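Aminoglycoside phosphotransferase (Streptomyces rimosus subsp. rimosus ATCC 10970, PDB 6FUX) probably inactivates streptomycin-type aminoglycosides by transferring a phosphate group from a nucleoside triphosphate to the drug, and binds ADP and streptomycin together. Local coordinates at residues 51-56 with 83-88; 98-103 with 231-236; 190-195 with 223-228. All coordinates share one frame; numbering follows the deposited sequence.

Contact 1: residues 51-56 with 83-88; sequences AALEAE and AGLLTS. With ADP (adenosine-5'-diphosphate), chain C.
Leu53 and Leu85 meet because each swings its CG to the far side of CB from its own main-chain nitrogen (chi1 -165° and 173°), so that the two branched chains lean into the gap between helix 51-56 and strand 83-88. They cross at a slant, with Leu53 CG 4.0 Å from Leu85 CB. Leu53 CD2 reaches back along the strand and lies 3.6 Å from Ala83 O and 4.1 Å from Ala83 CB; a bare methyl at Ala83 lets the leucine settle close to the backbone. Glu56, one helical turn on from Leu53, uses its aliphatic and charged parts differently. Its methylene CG lies 3.9 Å from Leu85 CD2, while the extended chain carries the carboxylate on to a salt bridge from OE1 to Lys43 NZ of strand 40-45 and, through OE2, a hydrogen bond to a glycerol probably left from the crystallisation liquor. Helix and strand run nearly parallel, 17° apart, with their axes 8.8 Å from each other. This is as expected of the helix packed on the N-terminal-lobe sheet of the protein-kinase-like fold, and the Lys43-Glu56 pair probably corresponds to the lysine-glutamate pair of protein kinases. The strand ends at the nucleotide: the adenine N6 of ADP donates to Ser88 O at 2.8 Å and weakly to Thr87 OG1 at 3.2 Å, much as the hinge of a kinase receives its adenine. The seam is held by van der Waals packing of aliphatic groups against one another and against the strand backbone, consistent with a helix position from which Glu56 can reach Lys43.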
loop_
_atom_site.group_PDB
_atom_site.type_symbol
_atom_site.label_atom_id
_atom_site.label_comp_id
_atom_site.label_asym_id
_atom_site.label_seq_id
_atom_site.Cartn_x
_atom_site.Cartn_y
_atom_site.Cartn_z
ATOM N N ALA A 51 -3.941 -13.975 11.155
ATOM C CA ALA A 51 -3.760 -12.808 12.065
ATOM C C ALA A 51 -3.460 -11.531 11.260
ATOM O O ALA A 51 -3.929 -10.404 11.634
ATOM C CB ALA A 51 -2.714 -13.077 13.105
ATOM N N ALA A 52 -2.648 -11.676 10.208
ATOM C CA ALA A 52 -2.291 -10.597 9.350
ATOM C C ALA A 52 -3.551 -10.077 8.644
ATOM O O ALA A 52 -3.726 -8.857 8.479
ATOM C CB ALA A 52 -1.208 -10.996 8.373
ATOM N N LEU A 53 -4.428 -10.999 8.195
ATOM C CA LEU A 53 -5.648 -10.525 7.503
ATOM C C LEU A 53 -6.622 -9.886 8.505
ATOM O O LEU A 53 -7.247 -8.906 8.156
ATOM C CB LEU A 53 -6.342 -11.674 6.811
ATOM C CG LEU A 53 -7.399 -11.265 5.781
ATOM C CD1 LEU A 53 -6.847 -10.469 4.594
ATOM C CD2 LEU A 53 -8.182 -12.486 5.316
ATOM N N GLU A 54 -6.644 -10.417 9.710
ATOM C CA GLU A 54 -7.472 -9.835 10.774
ATOM C C GLU A 54 -7.006 -8.403 11.034
ATOM O O GLU A 54 -7.789 -7.471 11.282
ATOM C CB GLU A 54 -7.395 -10.672 12.044
ATOM C CG GLU A 54 -8.402 -10.243 13.103
ATOM C CD GLU A 54 -8.447 -11.121 14.359
ATOM O OE1 GLU A 54 -7.627 -12.054 14.466
ATOM O OE2 GLU A 54 -9.350 -10.888 15.205
ATOM N N ALA A 55 -5.687 -8.191 11.020
ATOM C CA ALA A 55 -5.159 -6.854 11.301
ATOM C C ALA A 55 -5.501 -5.909 10.149
ATOM O O ALA A 55 -5.755 -4.713 10.321
ATOM C CB ALA A 55 -3.671 -6.878 11.566
ATOM N N GLU A 56 -5.581 -6.414 8.926
ATOM C CA GLU A 56 -6.092 -5.671 7.779
ATOM C C GLU A 56 -7.561 -5.306 7.897
ATOM O O GLU A 56 -7.922 -4.162 7.618
ATOM C CB GLU A 56 -5.789 -6.421 6.451
ATOM C CG GLU A 56 -6.239 -5.676 5.215
ATOM C CD GLU A 56 -5.717 -6.205 3.883
ATOM O OE1 GLU A 56 -4.842 -7.122 3.938
ATOM O OE2 GLU A 56 -6.277 -5.780 2.829
ATOM N N ALA A 83 -9.101 -17.604 6.102
ATOM C CA ALA A 83 -10.064 -16.517 6.371
ATOM C C ALA A 83 -10.269 -15.707 5.096
ATOM O O ALA A 83 -9.398 -15.638 4.189
ATOM C CB ALA A 83 -9.566 -15.684 7.512
ATOM N N GLY A 84 -11.413 -15.017 5.018
ATOM C CA GLY A 84 -11.634 -14.074 4.031
ATOM C C GLY A 84 -12.177 -12.758 4.567
ATOM O O GLY A 84 -13.017 -12.751 5.452
ATOM N N LEU A 85 -11.738 -11.691 3.904
ATOM C CA LEU A 85 -12.090 -10.308 4.248
ATOM C C LEU A 85 -12.830 -9.754 3.043
ATOM O O LEU A 85 -12.246 -9.547 1.953
ATOM C CB LEU A 85 -10.791 -9.496 4.538
ATOM C CG LEU A 85 -11.030 -8.018 4.736
ATOM C CD1 LEU A 85 -12.058 -7.687 5.799
ATOM C CD2 LEU A 85 -9.714 -7.348 5.014
ATOM N N LEU A 86 -14.158 -9.511 3.168
ATOM C CA LEU A 86 -14.923 -8.960 2.064
ATOM C C LEU A 86 -15.100 -7.466 2.272
ATOM O O LEU A 86 -15.377 -7.056 3.407
ATOM C CB LEU A 86 -16.344 -9.606 2.058
ATOM C CG LEU A 86 -16.464 -11.057 1.591
ATOM C CD1 LEU A 86 -15.712 -12.071 2.496
ATOM C CD2 LEU A 86 -17.930 -11.462 1.408
ATOM N N THR A 87 -14.854 -6.681 1.187
ATOM C CA THR A 87 -14.907 -5.225 1.209
ATOM C C THR A 87 -15.714 -4.740 0.008
ATOM O O THR A 87 -15.804 -5.349 -1.080
ATOM C CB THR A 87 -13.515 -4.550 1.246
ATOM O OG1 THR A 87 -12.862 -5.031 0.066
ATOM C CG2 THR A 87 -12.803 -4.911 2.526
ATOM N N SER A 88 -16.269 -3.534 0.164
ATOM C CA SER A 88 -16.984 -2.850 -0.896
ATOM C C SER A 88 -15.980 -2.331 -1.921
ATOM O O SER A 88 -14.834 -1.924 -1.559
ATOM C CB SER A 88 -17.823 -1.739 -0.254
ATOM O OG SER A 88 -17.017 -0.738 0.315
HETATM O "O5'" ADP C . -6.040 -6.041 -4.164
HETATM C "C5'" ADP C . -5.612 -6.395 -5.553
HETATM C "C4'" ADP C . -6.386 -5.671 -6.699
HETATM O "O4'" ADP C . -7.810 -5.798 -6.558
HETATM C "C3'" ADP C . -6.208 -4.094 -6.803
HETATM O "O3'" ADP C . -5.081 -3.664 -7.558
HETATM C "C2'" ADP C . -7.575 -3.335 -7.043
HETATM O "O2'" ADP C . -8.126 -2.572 -8.205
HETATM C "C1'" ADP C . -8.473 -4.455 -6.550
HETATM N N9 ADP C . -9.190 -4.161 -5.246
HETATM C C8 ADP C . -9.104 -4.749 -4.017
HETATM N N7 ADP C . -10.039 -4.258 -3.109
HETATM C C5 ADP C . -10.702 -3.331 -3.810
HETATM C C6 ADP C . -11.733 -2.473 -3.430
HETATM N N6 ADP C . -12.176 -2.778 -2.044
HETATM N N1 ADP C . -12.057 -1.605 -4.487
HETATM C C2 ADP C . -11.560 -1.523 -5.712
HETATM N N3 ADP C . -10.590 -2.363 -6.168
HETATM C C4 ADP C . -10.161 -3.241 -5.235
#

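Contact 2: residues 98-103 with 231-236; sequences ASASML and ETWGDD. With SRY (streptomycin), chain D.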
loop_
_atom_site.group_PDB
_atom_site.type_symbol
_atom_site.label_atom_id
_atom_site.label_comp_id
_atom_site.label_asym_id
_atom_site.label_seq_id
_atom_site.Cartn_x
_atom_site.Cartn_y
_atom_site.Cartn_z
ATOM N N ALA A 98 -4.048 5.535 -15.193
ATOM C CA ALA A 98 -4.187 6.897 -15.772
ATOM C C ALA A 98 -3.063 7.217 -16.737
ATOM O O ALA A 98 -1.964 6.883 -16.471
ATOM C CB ALA A 98 -4.206 7.919 -14.615
ATOM N N SER A 99 -3.364 7.903 -17.845
ATOM C CA SER A 99 -2.344 8.571 -18.637
ATOM C C SER A 99 -1.648 9.648 -17.813
ATOM O O SER A 99 -2.111 10.048 -16.688
ATOM C CB SER A 99 -3.011 9.211 -19.861
ATOM O OG SER A 99 -3.865 10.269 -19.419
ATOM N N ALA A 100 -0.532 10.150 -18.332
ATOM C CA ALA A 100 0.153 11.262 -17.723
ATOM C C ALA A 100 -0.795 12.467 -17.539
ATOM O O ALA A 100 -0.768 13.109 -16.498
ATOM C CB ALA A 100 1.384 11.648 -18.506
ATOM N N SER A 101 -1.610 12.779 -18.561
ATOM C CA SER A 101 -2.472 13.935 -18.453
ATOM C C SER A 101 -3.504 13.683 -17.363
ATOM O O SER A 101 -3.800 14.587 -16.547
ATOM C CB SER A 101 -3.099 14.272 -19.759
ATOM O OG SER A 101 -4.013 15.384 -19.687
ATOM N N MET A 102 -4.053 12.481 -17.354
ATOM C CA MET A 102 -4.998 12.132 -16.358
ATOM C C MET A 102 -4.364 12.187 -14.949
ATOM O O MET A 102 -4.945 12.702 -13.994
ATOM C CB MET A 102 -5.571 10.750 -16.615
ATOM C CG MET A 102 -6.522 10.369 -15.548
ATOM S SD MET A 102 -7.370 8.778 -15.826
ATOM C CE MET A 102 -7.963 9.054 -17.467
ATOM N N LEU A 103 -3.144 11.660 -14.770
ATOM C CA LEU A 103 -2.468 11.648 -13.458
ATOM C C LEU A 103 -2.110 13.096 -13.044
ATOM O O LEU A 103 -2.275 13.433 -11.817
ATOM C CB LEU A 103 -1.243 10.726 -13.498
ATOM C CG LEU A 103 -0.542 10.607 -12.149
ATOM C CD1 LEU A 103 -1.444 9.884 -11.150
ATOM C CD2 LEU A 103 0.782 9.860 -12.301
ATOM N N GLU A 231 6.734 5.849 -13.298
ATOM C CA GLU A 231 6.409 4.892 -14.395
ATOM C C GLU A 231 5.499 5.595 -15.422
ATOM O O GLU A 231 5.598 5.386 -16.599
ATOM C CB GLU A 231 5.711 3.647 -13.897
ATOM C CG GLU A 231 6.564 2.799 -12.963
ATOM C CD GLU A 231 7.611 1.926 -13.623
ATOM O OE1 GLU A 231 7.565 1.769 -14.870
ATOM O OE2 GLU A 231 8.486 1.405 -12.901
ATOM N N THR A 232 4.576 6.434 -14.955
ATOM C CA THR A 232 3.708 7.154 -15.863
ATOM C C THR A 232 4.364 8.356 -16.557
ATOM O O THR A 232 4.095 8.638 -17.707
ATOM C CB THR A 232 2.512 7.615 -15.037
ATOM O OG1 THR A 232 1.872 6.409 -14.570
ATOM C CG2 THR A 232 1.529 8.504 -15.793
ATOM N N TRP A 233 5.129 9.188 -15.813
ATOM C CA TRP A 233 5.675 10.406 -16.324
ATOM C C TRP A 233 6.710 10.067 -17.396
ATOM O O TRP A 233 6.839 10.765 -18.379
ATOM C CB TRP A 233 6.386 11.233 -15.265
ATOM C CG TRP A 233 5.628 11.648 -14.058
ATOM C CD1 TRP A 233 6.183 11.637 -12.838
ATOM C CD2 TRP A 233 4.283 12.147 -13.878
ATOM N NE1 TRP A 233 5.311 12.064 -11.917
ATOM C CE2 TRP A 233 4.148 12.436 -12.521
ATOM C CE3 TRP A 233 3.165 12.412 -14.707
ATOM C CZ2 TRP A 233 2.977 12.943 -11.942
ATOM C CZ3 TRP A 233 2.004 12.886 -14.155
ATOM C CH2 TRP A 233 1.909 13.143 -12.789
ATOM N N GLY A 234 7.356 8.920 -17.264
ATOM C CA GLY A 234 8.158 8.376 -18.400
ATOM C C GLY A 234 9.544 9.024 -18.441
ATOM O O GLY A 234 10.117 9.374 -17.412
ATOM N N ASP A 235 10.074 9.164 -19.655
ATOM C CA ASP A 235 11.440 9.554 -19.885
ATOM C C ASP A 235 11.700 10.952 -19.272
ATOM O O ASP A 235 12.824 11.259 -18.900
ATOM C CB ASP A 235 11.715 9.430 -21.389
ATOM N N ASP A 236 10.637 11.751 -19.100
ATOM C CA ASP A 236 10.643 13.210 -18.751
ATOM C C ASP A 236 11.208 13.464 -17.336
ATOM O O ASP A 236 10.453 13.734 -16.358
ATOM C CB ASP A 236 9.210 13.760 -18.882
ATOM C CG ASP A 236 9.087 15.267 -19.059
ATOM O OD1 ASP A 236 10.131 15.963 -18.978
ATOM O OD2 ASP A 236 7.942 15.732 -19.297
HETATM C C11 SRY D . 9.389 -1.496 -11.917
HETATM N N11 SRY D . 10.372 -1.449 -12.906
HETATM C CA1 SRY D . 10.621 -2.105 -14.043
HETATM N NB1 SRY D . 11.758 -1.693 -14.673
HETATM N NC1 SRY D . 9.863 -3.038 -14.508
HETATM C C21 SRY D . 8.158 -2.444 -11.784
HETATM O O21 SRY D . 8.029 -3.535 -12.664
HETATM C C31 SRY D . 7.695 -2.772 -10.408
HETATM N N31 SRY D . 6.404 -3.356 -10.168
HETATM C CD1 SRY D . 5.978 -4.613 -10.088
HETATM N NE1 SRY D . 4.712 -4.843 -9.855
HETATM N NF1 SRY D . 6.680 -5.629 -10.211
HETATM C C41 SRY D . 8.176 -1.853 -9.357
HETATM O O41 SRY D . 7.903 -2.460 -8.105
HETATM C C51 SRY D . 9.570 -1.146 -9.410
HETATM O O51 SRY D . 10.490 -1.356 -8.230
HETATM C C61 SRY D . 10.277 -1.032 -10.746
HETATM O O61 SRY D . 11.688 -1.455 -10.809
HETATM C C12 SRY D . 6.761 -1.883 -7.369
HETATM C C22 SRY D . 6.729 -2.369 -6.006
HETATM C C32 SRY D . 7.492 -1.300 -5.189
HETATM O O32 SRY D . 6.578 -0.618 -4.268
HETATM C CG2 SRY D . 8.677 -1.956 -4.439
HETATM O OG2 SRY D . 8.335 -2.677 -3.462
HETATM C C42 SRY D . 7.852 -0.309 -6.298
HETATM C CH2 SRY D . 7.698 1.145 -5.812
HETATM O O42 SRY D . 6.963 -0.476 -7.398
HETATM O O13 SRY D . 5.486 -2.643 -5.365
HETATM C C13 SRY D . 4.693 -3.681 -5.924
HETATM C C23 SRY D . 3.762 -4.156 -4.812
HETATM N N23 SRY D . 4.324 -4.456 -3.492
HETATM C CI3 SRY D . 5.515 -5.361 -3.548
HETATM C C33 SRY D . 2.508 -3.271 -4.803
HETATM O O33 SRY D . 1.687 -3.528 -3.812
HETATM C C43 SRY D . 1.991 -2.779 -6.178
HETATM O O43 SRY D . 0.999 -1.710 -6.026
HETATM C C53 SRY D . 2.978 -2.580 -7.149
HETATM O O53 SRY D . 4.201 -3.269 -7.141
HETATM C C63 SRY D . 2.555 -2.060 -8.503
HETATM O O63 SRY D . 3.562 -2.226 -9.427
HETATM O O HOH W 1 -0.647 6.827 -14.074
#
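The aromatic part of the contact is a CH-pi interaction between Leu103 and Trp233. Leu103 CD2 sits over one face of the indole, 3.8 Å from the centroid of the six-membered ring and 21° off its normal, and the two side chains cross at about a right angle. At the rim, in the ring plane, the carbonyl O of Ala100 lies 3.6 Å from Trp233 CZ3, so the broad indole meets both a methyl and the backbone of the helix start. Apolar packing centres on Thr232, whose CG2 stands opposite its backbone N and rests 3.6 Å from Ala100 CA and 3.8 Å from Leu103 CD2; the small Ala100 permits that approach. Threonine suits the place because its other branch is polar. Its OG1 donates to a water at 2.6 Å, and the same water donates to Ala98 O at 2.7 Å. Within 98-103, Ser99 is the N-cap, its OG accepting from Met102 N at 3.0 Å. The contact therefore joins the first turn of helix 100-117 to the last turn of helix 218-233, where Trp233 also meets Trp107 and Trp239 edge-to-face and touches Ala243 of helix 237-251.

Contact 3: residues 190-195 with 223-228; sequences LCLPNI and ALLFAT. With SRY (streptomycin), chain D.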
loop_
_atom_site.group_PDB
_atom_site.type_symbol
_atom_site.label_atom_id
_atom_site.label_comp_id
_atom_site.label_asym_id
_atom_site.label_seq_id
_atom_site.Cartn_x
_atom_site.Cartn_y
_atom_site.Cartn_z
ATOM N N LEU A 190 1.714 2.875 -0.634
ATOM C CA LEU A 190 1.099 3.984 -1.407
ATOM C C LEU A 190 1.636 3.997 -2.862
ATOM O O LEU A 190 2.164 5.004 -3.351
ATOM C CB LEU A 190 1.270 5.304 -0.690
ATOM C CG LEU A 190 0.413 6.438 -1.234
ATOM C CD1 LEU A 190 -1.077 6.173 -1.014
ATOM C CD2 LEU A 190 0.785 7.774 -0.618
ATOM N N CYS A 191 1.557 2.866 -3.541
ATOM C CA CYS A 191 1.791 2.756 -4.948
ATOM C C CYS A 191 0.529 3.191 -5.678
ATOM O O CYS A 191 -0.550 2.957 -5.201
ATOM C CB CYS A 191 2.133 1.290 -5.281
ATOM S SG CYS A 191 3.746 0.776 -4.643
ATOM N N LEU A 192 0.662 3.711 -6.889
ATOM C CA LEU A 192 -0.505 4.200 -7.658
ATOM C C LEU A 192 -1.670 3.219 -7.759
ATOM O O LEU A 192 -2.785 3.709 -7.804
ATOM C CB LEU A 192 -0.103 4.669 -9.047
ATOM C CG LEU A 192 0.758 5.954 -9.077
ATOM C CD1 LEU A 192 0.873 6.465 -10.487
ATOM C CD2 LEU A 192 0.115 7.017 -8.173
ATOM N N PRO A 193 -1.518 1.889 -7.914
ATOM C CA PRO A 193 -2.690 1.041 -8.003
ATOM C C PRO A 193 -3.581 1.069 -6.774
ATOM O O PRO A 193 -4.737 0.679 -6.936
ATOM C CB PRO A 193 -2.175 -0.379 -8.110
ATOM C CG PRO A 193 -0.743 -0.178 -8.686
ATOM C CD PRO A 193 -0.281 1.106 -8.073
ATOM N N ASN A 194 -3.125 1.579 -5.628
ATOM C CA ASN A 194 -3.866 1.553 -4.400
ATOM C C ASN A 194 -4.548 2.888 -4.174
ATOM O O ASN A 194 -5.165 3.070 -3.105
ATOM C CB ASN A 194 -3.033 1.105 -3.185
ATOM C CG ASN A 194 -2.462 -0.290 -3.353
ATOM O OD1 ASN A 194 -3.038 -1.071 -4.146
ATOM N ND2 ASN A 194 -1.238 -0.531 -2.868
ATOM N N ILE A 195 -4.513 3.773 -5.194
ATOM C CA ILE A 195 -5.277 5.103 -5.143
ATOM C C ILE A 195 -6.322 5.082 -6.258
ATOM O O ILE A 195 -5.985 4.888 -7.436
ATOM C CB ILE A 195 -4.304 6.276 -5.311
ATOM C CG1 ILE A 195 -3.209 6.198 -4.255
ATOM C CG2 ILE A 195 -5.073 7.570 -5.276
ATOM C CD1 ILE A 195 -2.097 7.176 -4.514
ATOM N N ALA A 223 7.868 7.807 -0.959
ATOM C CA ALA A 223 8.830 7.066 -1.826
ATOM C C ALA A 223 8.092 6.214 -2.883
ATOM O O ALA A 223 8.539 6.193 -4.055
ATOM C CB ALA A 223 9.776 6.233 -0.946
ATOM N N LEU A 224 7.061 5.503 -2.437
ATOM C CA LEU A 224 6.324 4.561 -3.327
ATOM C C LEU A 224 5.478 5.348 -4.309
ATOM O O LEU A 224 5.399 5.005 -5.472
ATOM C CB LEU A 224 5.524 3.553 -2.535
ATOM C CG LEU A 224 6.328 2.713 -1.552
ATOM C CD1 LEU A 224 5.501 1.580 -1.090
ATOM C CD2 LEU A 224 7.686 2.222 -2.032
ATOM N N LEU A 225 4.774 6.383 -3.779
ATOM C CA LEU A 225 3.990 7.183 -4.652
ATOM C C LEU A 225 4.814 7.836 -5.760
ATOM O O LEU A 225 4.441 7.804 -6.925
ATOM C CB LEU A 225 3.281 8.251 -3.825
ATOM C CG LEU A 225 2.514 9.258 -4.665
ATOM C CD1 LEU A 225 1.370 8.610 -5.400
ATOM C CD2 LEU A 225 2.010 10.336 -3.695
ATOM N N PHE A 226 5.979 8.412 -5.463
ATOM C CA PHE A 226 6.737 9.064 -6.431
ATOM C C PHE A 226 7.376 8.099 -7.436
ATOM O O PHE A 226 7.442 8.355 -8.632
ATOM C CB PHE A 226 7.824 9.856 -5.737
ATOM C CG PHE A 226 7.396 11.108 -5.013
ATOM C CD1 PHE A 226 6.132 11.641 -5.118
ATOM C CD2 PHE A 226 8.347 11.828 -4.299
ATOM C CE1 PHE A 226 5.779 12.804 -4.434
ATOM C CE2 PHE A 226 8.014 12.999 -3.625
ATOM C CZ PHE A 226 6.716 13.481 -3.707
ATOM N N ALA A 227 7.841 6.949 -6.943
ATOM C CA ALA A 227 8.495 5.996 -7.815
ATOM C C ALA A 227 7.454 5.458 -8.799
ATOM O O ALA A 227 7.773 5.315 -9.965
ATOM C CB ALA A 227 9.081 4.881 -6.946
ATOM N N THR A 228 6.256 5.082 -8.311
ATOM C CA THR A 228 5.284 4.551 -9.214
ATOM C C THR A 228 4.728 5.611 -10.195
ATOM O O THR A 228 4.504 5.330 -11.367
ATOM C CB THR A 228 4.152 3.797 -8.505
ATOM O OG1 THR A 228 3.464 4.613 -7.526
ATOM C CG2 THR A 228 4.675 2.536 -7.848
HETATM C C11 SRY D . 9.389 -1.496 -11.917
HETATM N N11 SRY D . 10.372 -1.449 -12.906
HETATM C CA1 SRY D . 10.621 -2.105 -14.043
HETATM N NB1 SRY D . 11.758 -1.693 -14.673
HETATM N NC1 SRY D . 9.863 -3.038 -14.508
HETATM C C21 SRY D . 8.158 -2.444 -11.784
HETATM O O21 SRY D . 8.029 -3.535 -12.664
HETATM C C31 SRY D . 7.695 -2.772 -10.408
HETATM N N31 SRY D . 6.404 -3.356 -10.168
HETATM C CD1 SRY D . 5.978 -4.613 -10.088
HETATM N NE1 SRY D . 4.712 -4.843 -9.855
HETATM N NF1 SRY D . 6.680 -5.629 -10.211
HETATM C C41 SRY D . 8.176 -1.853 -9.357
HETATM O O41 SRY D . 7.903 -2.460 -8.105
HETATM C C51 SRY D . 9.570 -1.146 -9.410
HETATM O O51 SRY D . 10.490 -1.356 -8.230
HETATM C C61 SRY D . 10.277 -1.032 -10.746
HETATM O O61 SRY D . 11.688 -1.455 -10.809
HETATM C C12 SRY D . 6.761 -1.883 -7.369
HETATM C C22 SRY D . 6.729 -2.369 -6.006
HETATM C C32 SRY D . 7.492 -1.300 -5.189
HETATM O O32 SRY D . 6.578 -0.618 -4.268
HETATM C CG2 SRY D . 8.677 -1.956 -4.439
HETATM O OG2 SRY D . 8.335 -2.677 -3.462
HETATM C C42 SRY D . 7.852 -0.309 -6.298
HETATM C CH2 SRY D . 7.698 1.145 -5.812
HETATM O O42 SRY D . 6.963 -0.476 -7.398
HETATM O O13 SRY D . 5.486 -2.643 -5.365
HETATM C C13 SRY D . 4.693 -3.681 -5.924
HETATM C C23 SRY D . 3.762 -4.156 -4.812
HETATM N N23 SRY D . 4.324 -4.456 -3.492
HETATM C CI3 SRY D . 5.515 -5.361 -3.548
HETATM C C33 SRY D . 2.508 -3.271 -4.803
HETATM O O33 SRY D . 1.687 -3.528 -3.812
HETATM C C43 SRY D . 1.991 -2.779 -6.178
HETATM O O43 SRY D . 0.999 -1.710 -6.026
HETATM C C53 SRY D . 2.978 -2.580 -7.149
HETATM O O53 SRY D . 4.201 -3.269 -7.141
HETATM C C63 SRY D . 2.555 -2.060 -8.503
HETATM O O63 SRY D . 3.562 -2.226 -9.427
#
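Thr228 OG1 is held from two directions: it accepts from Leu192 N at 3.0 Å, with an N-H...O angle of 154°, and donates its own proton to Leu224 O at 2.8 Å. A chi1 of 57° tucks the hydroxyl between the backbone N and the carbonyl carbon, where it can turn back on its own helix and still face the loop. Leu224 O is shared in turn, since Thr228 N and Thr228 OG1 come to it from opposite faces of the carbonyl plane. The fixed hydroxyl thus ties the loop to the helix inside a buried interface, and threonine suits the site by adding a methyl, CG2, that packs 3.8 Å from Cys191 SG. Segment 190-195 belongs to the His-Gly-Asp...Asn motif of the aminoglycoside phosphotransferases, the counterpart of the kinase catalytic loop. In relatives its aspartate, here Asp189, is the probable catalytic base and its asparagine, here Asn194, a metal ligand; Asn194 ND2 donates a hydrogen bond to Asp189 O and braces the loop across its own turn. Elsewhere in the interface Leu225 is the shared apolar partner of Leu190, Leu192 and Ile195. Its CD1 presses on Leu192 CD2 at 3.4 Å, tighter than usual for two carbons, as the two chains cross nearly at right angles, and Ile195 CD1 comes to the same methyl at 3.9 Å. Leu190 instead runs alongside Leu225, pointing the same way. On the drug side, Cys191 SG lies 3.2 Å from O32 of streptomycin, and Leu224 CD2 is 3.8 Å from that oxygen. Pro193 CG, part of a rigid apolar ring, lies 3.5 Å from O43 of the drug, while Asp189 OD2 hydrogen-bonds the drug directly.

Overall arrangement
Contact 1 lies in the nucleotide-binding lobe and contacts 2 and 3 in the other; ADP meets contact 1 at the end of its strand, and streptomycin touches contacts 2 and 3. From contact 1 the centres of contacts 3 and 2 are 22 and 32 Å away, and its nearest atoms stay about 9 Å from contact 3. Contacts 2 and 3, with centres 13 Å apart, touch through Leu103 CD2 and Leu192 CD1 at 3.9 Å. Both draw on helix 218-233, and along the chain contact 3 is nested within the loop that contact 2 closes. That helix also borders the drug site: Glu231 OE2 comes to 3.2 Å from streptomycin C11. The side chain of Cys191 is about 9 Å from ADP (nearest atoms), so the presumed catalytic loop lies near both ligands.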